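Local structure of PROTEIN (hypothetical protein EF0366) (Enterococcus faecalis, 1VPY) at residues K163-L166 and Q167-E171; I149-N153 and N154-Q158; K65-P68 and E69-F73. The protein is of unknown function, a DUF72 family member built as a TIM-type alpha/beta barrel and crystallised with bound zinc ions. One frame throughout, in Å; residues are numbered along the deposited sequence.

Interaction 1 (K163-L166 and Q167-E171); sequences KQML and QFMKE
Helix 162-171, the helical arm of the beta-alpha-beta unit between strands 147-150 and 175-180, brings the selenomethionines M165 and M169 together one turn apart. Their side chains slant across each other: SE of M165 lies 3.9 Å from CE of M169, and CG of M169 sits just as close to that selenium. M165 reaches this place because its CG stands opposite the backbone N (chi1 -168°), after which the chain bends twice, at chi2 and chi3, and its CE goes on to the ring of Y157. M169 starts instead with CG beside its own N (chi1 -59°) and bends at chi2, which leaves its methyl beside the selenium.

The backbone beneath is regular alpha-helix. Q167 N donates to K163 O at 3.0 Å, F168 N to Q164 O at 2.6 Å, M169 N to M165 O at 3.0 Å and K170 N to L166 O at 2.8 Å. The last is the straightest, with an N-H...O angle of 167°.

M165, L166 and M169 all press on L176 of strand 175-180, while F168 leans on V132, L135 and Q136 of the neighbouring helix 129-141. K163, Q164, Q167 and K170 are exposed. Apolar residues towards the sheet and the adjacent helix, with polar residues on the outer surface, make this the amphipathic helix that covers a parallel strand in a TIM barrel.

Interaction 2 (I149-N153 and N154-Q158); sequences IELRN and NSWYQ
L151, just past the end of strand 147-150, lies against W156, and its side chain can be followed outward along the indole. CB stands 4.0 Å from CD1 of W156, and CG stays near the same ring carbon. From there the branches part. CD1 of L151 comes over the five-membered ring, 3.6 Å from CG of W156 and 24° off the ring normal as seen from its centroid, a CH-pi contact; the same methyl also approaches CE2 of Y157, at 4.1 Å. CD2 lies above the same indole plane but nearer the rim, 3.9 Å from NE1 of W156. Leucine and tryptophan side chains thus meet at about a right angle.

The chain then turns at N153, whose OD1 takes two bonds from S155: from the backbone N at 2.9 Å, which closes an Asx turn, and from OG at 2.7 Å. The two donors arrive from opposite faces of the amide plane. With CG opposite its own N (chi1 -174°), N153 directs the amide forward along the chain to S155. Meanwhile its backbone O sits in the ring plane at the edge of W156, 3.2 Å from CD1, and also at the edge of Y157.

The ND2 of N153 is bonded to G123 O, and the indole NE1 of W156 to F125 O, both in the loop following strand 114-120. A water accepts from L151 N and is hydrogen-bonded to Y157 OH. The chemistry is therefore divided: L151 packs by carbon on the indole and on Y157, while the N153 amide, S155 OG and W156 NE1 each have a hydrogen-bond partner, which should restrict rotation of the asparagine amide and the indole.

Interaction 3 (K65-P68 and E69-F73); sequences KAVP and ENFRF
The backbone turns back at P68-F71, a beta turn closed by a weak hydrogen bond from F71 N to P68 O, long at 3.3 Å though fairly straight at 163°. The turn brings V67 against two phenylalanines. Its CB lies 3.6 Å from CD2 of F71, and CG1 stands over one face of that ring, 4.0 Å from the centroid, in a CH-pi contact. CG2 meets the edge of F73, 3.6 Å from CE1, and CG1 touches CZ of the same ring. P68 adds its CD, 3.9 Å from CB of F71.

This is an alpha-beta loop of the TIM barrel, leading from helix 57-65 into strand 72-76 at the strand's N-terminal end. At the start of the strand the F71 ring points CE2 at the face of F73, 3.7 Å above its centre. F71 reaches there with CG opposite its backbone N (chi1 176°).

R72 NH1 donates to F71 O at 3.1 Å, approaching from well above the carbonyl plane. V67 also touches L35 and A39 of helix 35-41, and V67 O accepts from K113 NZ beside strand 114-120.

Overall arrangement
Interactions 1 and 2 are neighbours in one beta-alpha-beta unit: the segment 149-158 leaves strand 147-150 and leads towards helix 162-171, and the two touch where CG of M165 packs on W156 O and CE of M169 approaches L151. Interaction 3 stands apart, its centre about 31 to 32 Å from theirs on the opposite side of the chain's centre, although it reaches the same barrel sheet as interaction 2. Interaction 2 has no exposed residue among those that touch, whereas interaction 1 has four and interaction 3 three. Regular main-chain bonding dominates interaction 1, side-chain polar bonds and a water join the packing in interaction 2, and interaction 3 relies on aliphatic-aromatic contact with one weak turn bond.

Interaction 1 (K163-L166 and Q167-E171)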
loop_
_atom_site.group_PDB
_atom_site.type_symbol
_atom_site.label_atom_id
_atom_site.label_comp_id
_atom_site.label_asym_id
_atom_site.label_seq_id
_atom_site.Cartn_x
_atom_site.Cartn_y
_atom_site.Cartn_z
ATOM N N LYS A 163 -0.933 -0.814 21.315
ATOM C CA LYS A 163 0.501 -1.023 21.468
ATOM C C LYS A 163 0.951 -2.444 21.142
ATOM O O LYS A 163 2.015 -2.624 20.558
ATOM C CB LYS A 163 0.971 -0.574 22.852
ATOM C CG LYS A 163 0.976 0.942 22.995
ATOM C CD LYS A 163 1.326 1.406 24.398
ATOM C CE LYS A 163 1.379 2.929 24.448
ATOM N NZ LYS A 163 1.890 3.432 25.750
ATOM N N GLN A 164 0.140 -3.443 21.500
ATOM C CA GLN A 164 0.415 -4.840 21.124
ATOM C C GLN A 164 0.241 -4.990 19.630
ATOM O O GLN A 164 0.947 -5.766 18.988
ATOM C CB GLN A 164 -0.523 -5.833 21.819
ATOM C CG GLN A 164 -0.500 -5.806 23.330
ATOM C CD GLN A 164 -1.559 -4.886 23.896
ATOM O OE1 GLN A 164 -1.580 -3.683 23.607
ATOM N NE2 GLN A 164 -2.450 -5.445 24.706
HETATM N N MSE A 165 -0.721 -4.245 19.096
HETATM C CA MSE A 165 -1.006 -4.219 17.678
HETATM C C MSE A 165 0.262 -3.819 16.916
HETATM O O MSE A 165 0.714 -4.555 16.033
HETATM C CB MSE A 165 -2.165 -3.253 17.409
HETATM C CG MSE A 165 -2.767 -3.331 16.017
HETATM SE SE MSE A 165 -1.694 -2.394 14.638
HETATM C CE MSE A 165 -2.067 -0.498 15.131
ATOM N N LEU A 166 0.840 -2.671 17.277
ATOM C CA LEU A 166 2.077 -2.197 16.660
ATOM C C LEU A 166 3.215 -3.183 16.887
ATOM O O LEU A 166 4.018 -3.424 15.984
ATOM C CB LEU A 166 2.469 -0.819 17.201
ATOM C CG LEU A 166 1.614 0.409 16.869
ATOM C CD1 LEU A 166 2.082 1.604 17.690
ATOM C CD2 LEU A 166 1.645 0.736 15.385
ATOM N N GLN A 167 3.269 -3.752 18.093
ATOM C CA GLN A 167 4.268 -4.763 18.449
ATOM C C GLN A 167 4.127 -6.029 17.602
ATOM O O GLN A 167 5.125 -6.601 17.158
ATOM C CB GLN A 167 4.191 -5.098 19.948
ATOM C CG GLN A 167 5.381 -5.892 20.502
ATOM C CD GLN A 167 6.731 -5.185 20.331
ATOM O OE1 GLN A 167 6.802 -3.959 20.180
ATOM N NE2 GLN A 167 7.810 -5.966 20.355
ATOM N N PHE A 168 2.886 -6.452 17.378
ATOM C CA PHE A 168 2.590 -7.586 16.511
ATOM C C PHE A 168 3.054 -7.326 15.078
ATOM O O PHE A 168 3.558 -8.233 14.415
ATOM C CB PHE A 168 1.093 -7.914 16.542
ATOM C CG PHE A 168 0.683 -8.992 15.578
ATOM C CD1 PHE A 168 0.774 -10.335 15.936
ATOM C CD2 PHE A 168 0.205 -8.666 14.310
ATOM C CE1 PHE A 168 0.396 -11.339 15.048
ATOM C CE2 PHE A 168 -0.173 -9.660 13.416
ATOM C CZ PHE A 168 -0.079 -11.002 13.786
HETATM N N MSE A 169 2.880 -6.094 14.604
HETATM C CA MSE A 169 3.334 -5.717 13.269
HETATM C C MSE A 169 4.857 -5.692 13.203
HETATM O O MSE A 169 5.445 -6.197 12.250
HETATM C CB MSE A 169 2.758 -4.361 12.855
HETATM C CG MSE A 169 1.230 -4.299 12.823
HETATM SE SE MSE A 169 0.389 -5.335 11.377
HETATM C CE MSE A 169 -1.515 -5.177 11.905
ATOM N N LYS A 170 5.486 -5.107 14.221
ATOM C CA LYS A 170 6.944 -5.123 14.351
ATOM C C LYS A 170 7.510 -6.544 14.380
ATOM O O LYS A 170 8.408 -6.864 13.600
ATOM C CB LYS A 170 7.407 -4.366 15.598
ATOM C CG LYS A 170 8.047 -3.026 15.329
ATOM C CD LYS A 170 9.332 -2.878 16.126
ATOM C CE LYS A 170 9.837 -1.440 16.127
ATOM N NZ LYS A 170 9.063 -0.604 17.080
ATOM N N GLU A 171 6.980 -7.386 15.269
ATOM C CA GLU A 171 7.427 -8.779 15.401
ATOM C C GLU A 171 7.375 -9.561 14.095
ATOM O O GLU A 171 8.215 -10.423 13.859
ATOM C CB GLU A 171 6.613 -9.519 16.459
ATOM C CG GLU A 171 7.104 -9.323 17.882
ATOM C CD GLU A 171 6.058 -9.704 18.921
ATOM O OE1 GLU A 171 4.951 -10.143 18.526
ATOM O OE2 GLU A 171 6.343 -9.555 20.133
#

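Interaction 2 (I149-N153 and N154-Q158)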
loop_
_atom_site.group_PDB
_atom_site.type_symbol
_atom_site.label_atom_id
_atom_site.label_comp_id
_atom_site.label_asym_id
_atom_site.label_seq_id
_atom_site.Cartn_x
_atom_site.Cartn_y
_atom_site.Cartn_z
ATOM N N ILE A 149 0.772 -3.955 5.261
ATOM C CA ILE A 149 -0.581 -4.273 5.724
ATOM C C ILE A 149 -1.357 -2.966 5.873
ATOM O O ILE A 149 -0.859 -2.007 6.470
ATOM C CB ILE A 149 -0.539 -5.016 7.102
ATOM C CG1 ILE A 149 0.172 -6.379 7.002
ATOM C CG2 ILE A 149 -1.919 -5.104 7.740
ATOM C CD1 ILE A 149 -0.612 -7.486 6.316
ATOM N N GLU A 150 -2.563 -2.926 5.314
ATOM C CA GLU A 150 -3.482 -1.806 5.535
ATOM C C GLU A 150 -4.802 -2.254 6.159
ATOM O O GLU A 150 -5.365 -3.261 5.745
ATOM C CB GLU A 150 -3.765 -1.061 4.237
ATOM C CG GLU A 150 -4.431 0.269 4.482
ATOM C CD GLU A 150 -4.867 0.956 3.216
ATOM O OE1 GLU A 150 -4.075 1.006 2.247
ATOM O OE2 GLU A 150 -6.009 1.462 3.205
ATOM N N LEU A 151 -5.288 -1.480 7.134
ATOM C CA LEU A 151 -6.550 -1.763 7.841
ATOM C C LEU A 151 -7.561 -0.611 7.691
ATOM O O LEU A 151 -7.161 0.551 7.562
ATOM C CB LEU A 151 -6.278 -2.012 9.330
ATOM C CG LEU A 151 -5.049 -2.830 9.752
ATOM C CD1 LEU A 151 -4.627 -2.482 11.161
ATOM C CD2 LEU A 151 -5.280 -4.322 9.614
ATOM N N ARG A 152 -8.860 -0.944 7.703
ATOM C CA ARG A 152 -9.954 0.052 7.646
ATOM C C ARG A 152 -10.871 -0.029 8.857
ATOM O O ARG A 152 -12.032 0.387 8.788
ATOM C CB ARG A 152 -10.829 -0.107 6.392
ATOM C CG ARG A 152 -10.163 0.221 5.082
ATOM C CD ARG A 152 -11.095 0.955 4.122
ATOM N NE ARG A 152 -10.600 0.918 2.740
ATOM C CZ ARG A 152 -9.430 1.414 2.336
ATOM N NH1 ARG A 152 -8.608 1.989 3.202
ATOM N NH2 ARG A 152 -9.067 1.331 1.060
ATOM N N ASN A 153 -10.363 -0.567 9.959
ATOM C CA ASN A 153 -11.157 -0.714 11.180
ATOM C C ASN A 153 -10.428 -0.139 12.388
ATOM O O ASN A 153 -9.286 -0.509 12.664
ATOM C CB ASN A 153 -11.508 -2.186 11.407
ATOM C CG ASN A 153 -12.452 -2.385 12.562
ATOM O OD1 ASN A 153 -12.066 -2.259 13.723
ATOM N ND2 ASN A 153 -13.700 -2.707 12.253
ATOM N N ASN A 154 -11.094 0.753 13.113
ATOM C CA ASN A 154 -10.449 1.494 14.199
ATOM C C ASN A 154 -10.210 0.717 15.499
ATOM O O ASN A 154 -9.531 1.225 16.393
ATOM C CB ASN A 154 -11.211 2.786 14.503
ATOM C CG ASN A 154 -12.354 2.567 15.474
ATOM O OD1 ASN A 154 -12.281 2.972 16.635
ATOM N ND2 ASN A 154 -13.409 1.903 15.011
ATOM N N SER A 155 -10.762 -0.493 15.615
ATOM C CA SER A 155 -10.586 -1.291 16.839
ATOM C C SER A 155 -9.129 -1.716 17.017
ATOM O O SER A 155 -8.647 -1.830 18.144
ATOM C CB SER A 155 -11.527 -2.504 16.884
ATOM O OG SER A 155 -11.128 -3.520 15.976
ATOM N N TRP A 156 -8.444 -1.940 15.894
ATOM C CA TRP A 156 -6.990 -2.138 15.860
ATOM C C TRP A 156 -6.236 -0.964 16.487
ATOM O O TRP A 156 -5.115 -1.129 16.970
ATOM C CB TRP A 156 -6.499 -2.280 14.418
ATOM C CG TRP A 156 -7.019 -3.471 13.667
ATOM C CD1 TRP A 156 -7.948 -3.464 12.665
ATOM C CD2 TRP A 156 -6.619 -4.838 13.832
ATOM N NE1 TRP A 156 -8.159 -4.741 12.205
ATOM C CE2 TRP A 156 -7.360 -5.604 12.906
ATOM C CE3 TRP A 156 -5.714 -5.492 14.679
ATOM C CZ2 TRP A 156 -7.217 -6.992 12.797
ATOM C CZ3 TRP A 156 -5.579 -6.872 14.573
ATOM C CH2 TRP A 156 -6.326 -7.604 13.637
ATOM N N TYR A 157 -6.853 0.217 16.459
ATOM C CA TYR A 157 -6.215 1.456 16.893
ATOM C C TYR A 157 -6.680 1.962 18.257
ATOM O O TYR A 157 -6.132 2.944 18.767
ATOM C CB TYR A 157 -6.426 2.543 15.840
ATOM C CG TYR A 157 -5.705 2.277 14.540
ATOM C CD1 TYR A 157 -4.393 2.712 14.344
ATOM C CD2 TYR A 157 -6.335 1.593 13.501
ATOM C CE1 TYR A 157 -3.726 2.475 13.144
ATOM C CE2 TYR A 157 -5.676 1.347 12.297
ATOM C CZ TYR A 157 -4.373 1.794 12.124
ATOM O OH TYR A 157 -3.726 1.554 10.934
ATOM N N GLN A 158 -7.682 1.293 18.837
ATOM C CA GLN A 158 -8.233 1.667 20.140
ATOM C C GLN A 158 -7.136 1.717 21.204
ATOM O O GLN A 158 -6.278 0.833 21.245
ATOM C CB GLN A 158 -9.351 0.703 20.565
ATOM C CG GLN A 158 -10.730 1.063 20.023
HETATM O O HOH W 1 -3.263 0.723 8.146
#

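Interaction 3 (K65-P68 and E69-F73)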
loop_
_atom_site.group_PDB
_atom_site.type_symbol
_atom_site.label_atom_id
_atom_site.label_comp_id
_atom_site.label_asym_id
_atom_site.label_seq_id
_atom_site.Cartn_x
_atom_site.Cartn_y
_atom_site.Cartn_z
ATOM N N LYS A 65 10.217 -5.436 -17.141
ATOM C CA LYS A 65 11.111 -4.976 -18.208
ATOM C C LYS A 65 10.865 -3.518 -18.645
ATOM O O LYS A 65 11.781 -2.846 -19.135
ATOM C CB LYS A 65 11.015 -5.911 -19.421
ATOM C CG LYS A 65 11.479 -7.340 -19.155
ATOM N N ALA A 66 9.639 -3.034 -18.442
ATOM C CA ALA A 66 9.194 -1.740 -18.979
ATOM C C ALA A 66 9.609 -0.527 -18.150
ATOM O O ALA A 66 9.453 0.617 -18.592
ATOM C CB ALA A 66 7.688 -1.744 -19.162
ATOM N N VAL A 67 10.130 -0.781 -16.955
ATOM C CA VAL A 67 10.503 0.283 -16.020
ATOM C C VAL A 67 12.035 0.355 -15.803
ATOM O O VAL A 67 12.736 -0.636 -16.036
ATOM C CB VAL A 67 9.741 0.127 -14.679
ATOM C CG1 VAL A 67 8.238 0.174 -14.915
ATOM C CG2 VAL A 67 10.127 -1.160 -13.983
ATOM N N PRO A 68 12.560 1.529 -15.374
ATOM C CA PRO A 68 13.996 1.680 -15.087
ATOM C C PRO A 68 14.523 0.720 -14.015
ATOM O O PRO A 68 13.740 0.126 -13.260
ATOM C CB PRO A 68 14.101 3.125 -14.582
ATOM C CG PRO A 68 12.947 3.813 -15.182
ATOM C CD PRO A 68 11.843 2.798 -15.146
ATOM N N GLU A 69 15.848 0.594 -13.953
ATOM C CA GLU A 69 16.525 -0.334 -13.039
ATOM C C GLU A 69 16.096 -0.219 -11.567
ATOM O O GLU A 69 16.102 -1.211 -10.850
ATOM C CB GLU A 69 18.054 -0.211 -13.174
ATOM C CG GLU A 69 18.614 1.189 -12.905
ATOM C CD GLU A 69 20.095 1.331 -13.271
ATOM O OE1 GLU A 69 20.543 0.713 -14.270
ATOM O OE2 GLU A 69 20.809 2.074 -12.556
ATOM N N ASN A 70 15.731 0.977 -11.117
ATOM C CA ASN A 70 15.335 1.143 -9.723
ATOM C C ASN A 70 14.012 1.888 -9.531
ATOM O O ASN A 70 13.887 2.785 -8.689
ATOM C CB ASN A 70 16.475 1.726 -8.875
ATOM C CG ASN A 70 17.036 2.997 -9.454
ATOM O OD1 ASN A 70 16.302 3.966 -9.672
ATOM N ND2 ASN A 70 18.348 3.007 -9.711
ATOM N N PHE A 71 13.034 1.488 -10.338
ATOM C CA PHE A 71 11.646 1.853 -10.163
ATOM C C PHE A 71 11.048 0.827 -9.203
ATOM O O PHE A 71 11.461 -0.330 -9.192
ATOM C CB PHE A 71 10.960 1.777 -11.529
ATOM C CG PHE A 71 9.482 2.035 -11.495
ATOM C CD1 PHE A 71 8.987 3.323 -11.658
ATOM C CD2 PHE A 71 8.582 0.986 -11.327
ATOM C CE1 PHE A 71 7.609 3.565 -11.628
ATOM C CE2 PHE A 71 7.204 1.219 -11.293
ATOM C CZ PHE A 71 6.721 2.512 -11.446
ATOM N N ARG A 72 10.091 1.237 -8.382
ATOM C CA ARG A 72 9.486 0.291 -7.450
ATOM C C ARG A 72 7.994 0.113 -7.664
ATOM O O ARG A 72 7.304 1.036 -8.098
ATOM C CB ARG A 72 9.794 0.659 -5.998
ATOM C CG ARG A 72 11.291 0.670 -5.670
ATOM C CD ARG A 72 11.927 -0.719 -5.693
ATOM N NE ARG A 72 13.363 -0.628 -5.436
ATOM C CZ ARG A 72 14.310 -0.791 -6.355
ATOM N NH1 ARG A 72 13.997 -1.080 -7.611
ATOM N NH2 ARG A 72 15.581 -0.673 -6.014
ATOM N N PHE A 73 7.519 -1.092 -7.352
ATOM C CA PHE A 73 6.117 -1.449 -7.483
ATOM C C PHE A 73 5.546 -1.763 -6.122
ATOM O O PHE A 73 6.143 -2.518 -5.354
ATOM C CB PHE A 73 5.962 -2.716 -8.325
ATOM C CG PHE A 73 6.301 -2.551 -9.774
ATOM C CD1 PHE A 73 7.614 -2.683 -10.215
ATOM C CD2 PHE A 73 5.300 -2.313 -10.710
ATOM C CE1 PHE A 73 7.927 -2.557 -11.561
ATOM C CE2 PHE A 73 5.599 -2.191 -12.054
ATOM C CZ PHE A 73 6.918 -2.309 -12.484
#